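PDB 2C9L: lytic switch protein BZLF1 from Human herpesvirus 4, which binds DNA as a bZIP homodimer and acts as the transcription factor that switches the virus from latency to the lytic cycle. Local coordinates for residues L44-Q47 with D53-S56. The protein carries 2 engineered substitutions. Numbering follows the deposited sequence.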
loop_
_atom_site.group_PDB
_atom_site.type_symbol
_atom_site.label_atom_id
_atom_site.label_comp_id
_atom_site.label_asym_id
_atom_site.label_seq_id
_atom_site.Cartn_x
_atom_site.Cartn_y
_atom_site.Cartn_z
ATOM N N LEU C 44 16.768 -11.799 -8.246
ATOM C CA LEU C 44 16.932 -13.248 -8.157
ATOM C C LEU C 44 16.693 -13.877 -9.525
ATOM O O LEU C 44 17.420 -14.773 -9.943
ATOM C CB LEU C 44 15.945 -13.847 -7.153
ATOM C CG LEU C 44 15.933 -15.376 -7.077
ATOM C CD1 LEU C 44 17.328 -15.891 -6.774
ATOM C CD2 LEU C 44 14.953 -15.829 -6.002
ATOM N N LEU C 45 15.670 -13.397 -10.223
ATOM C CA LEU C 45 15.342 -13.921 -11.540
ATOM C C LEU C 45 16.483 -13.639 -12.505
ATOM O O LEU C 45 16.763 -14.429 -13.407
ATOM C CB LEU C 45 14.058 -13.276 -12.054
ATOM C CG LEU C 45 13.512 -13.752 -13.400
ATOM C CD1 LEU C 45 13.339 -15.271 -13.396
ATOM C CD2 LEU C 45 12.182 -13.059 -13.666
ATOM N N LYS C 46 17.140 -12.505 -12.304
ATOM C CA LYS C 46 18.254 -12.111 -13.147
ATOM C C LYS C 46 19.460 -13.006 -12.843
ATOM O O LYS C 46 20.172 -13.414 -13.753
ATOM C CB LYS C 46 18.605 -10.642 -12.901
ATOM C CG LYS C 46 19.464 -10.023 -13.989
ATOM C CD LYS C 46 18.719 -9.978 -15.318
ATOM C CE LYS C 46 19.565 -9.336 -16.405
ATOM N NZ LYS C 46 18.875 -9.297 -17.732
ATOM N N GLN C 47 19.677 -13.318 -11.568
ATOM C CA GLN C 47 20.795 -14.175 -11.180
ATOM C C GLN C 47 20.640 -15.563 -11.792
ATOM O O GLN C 47 21.597 -16.116 -12.328
ATOM C CB GLN C 47 20.886 -14.321 -9.656
ATOM C CG GLN C 47 21.183 -13.040 -8.905
ATOM C CD GLN C 47 21.549 -13.288 -7.454
ATOM O OE1 GLN C 47 20.946 -14.126 -6.781
ATOM N NE2 GLN C 47 22.536 -12.550 -6.960
ATOM N N ASP C 53 15.695 -10.517 -20.068
ATOM C CA ASP C 53 15.456 -9.089 -19.867
ATOM C C ASP C 53 14.157 -8.908 -19.085
ATOM O O ASP C 53 13.096 -8.674 -19.667
ATOM C CB ASP C 53 15.342 -8.364 -21.211
ATOM C CG ASP C 53 15.378 -6.853 -21.061
ATOM O OD1 ASP C 53 14.895 -6.352 -20.025
ATOM O OD2 ASP C 53 15.878 -6.167 -21.978
ATOM N N VAL C 54 14.249 -9.012 -17.766
ATOM C CA VAL C 54 13.079 -8.887 -16.908
ATOM C C VAL C 54 12.302 -7.583 -17.081
ATOM O O VAL C 54 11.083 -7.600 -17.245
ATOM C CB VAL C 54 13.476 -9.026 -15.431
ATOM C CG1 VAL C 54 12.233 -9.051 -14.564
ATOM C CG2 VAL C 54 14.299 -10.295 -15.235
ATOM N N ASP C 55 13.005 -6.458 -17.050
ATOM C CA ASP C 55 12.361 -5.156 -17.181
ATOM C C ASP C 55 11.521 -5.015 -18.442
ATOM O O ASP C 55 10.597 -4.206 -18.487
ATOM C CB ASP C 55 13.406 -4.039 -17.136
ATOM C CG ASP C 55 14.194 -4.034 -15.844
ATOM O OD1 ASP C 55 15.133 -4.846 -15.710
ATOM O OD2 ASP C 55 13.865 -3.226 -14.953
ATOM N N SER C 56 11.845 -5.798 -19.465
ATOM C CA SER C 56 11.110 -5.743 -20.720
ATOM C C SER C 56 9.861 -6.610 -20.668
ATOM O O SER C 56 8.846 -6.288 -21.283
ATOM C CB SER C 56 12.003 -6.198 -21.875
ATOM O OG SER C 56 13.140 -5.361 -21.989
#
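The ammonium nitrogen of K46 hydrogen-bonds to the carbonyl oxygen of L52, just ahead of residues 53-56, and lies alongside the D53 backbone, with NZ 4.0 Å from D53 CA. The torsions account for that reach: chi2 near 64° bends the chain once, and beyond the bend it runs extended out to NZ. No ion pair is formed with D53, since NZ lies 5.5 Å from D53 OD1, although the acidic groups of D53 and D55 may still favour the lysine's charge. D53 is instead the N-cap of the short helix 54-57: its OD1 accepts a weak, bent capping bond from S56 N at 3.2 Å, with an N-H...O angle of 133°. D55 pairs with R60 by a salt bridge.

Beside the lysine the contact is apolar. L45 CD2 meets V54 CG2 at 3.8 Å, and CG2 is also 4.0 Å from L45 CG, so this one methyl of V54 rests against both the CD2 methyl and the branch carbon of the leucine. V54 CG1 makes the longer approach, 4.1 Å from L45 CD2. Both residues are buried, and the second subunit explains part of that: its L45 packs on L45, and its L41 on V54.

The pair joins the C-terminal end of the long bZIP helix 2-48 to the chain that folds back after it, with V54 also at the dimer interface through L41 of the second subunit. With 156 Å² buried, both sides summed, and direct contact between the segments made by van der Waals packing, the chemistry implies a modest hydrophobic contact, supplemented at its exposed edge by the lysine's bond to a backbone carbonyl.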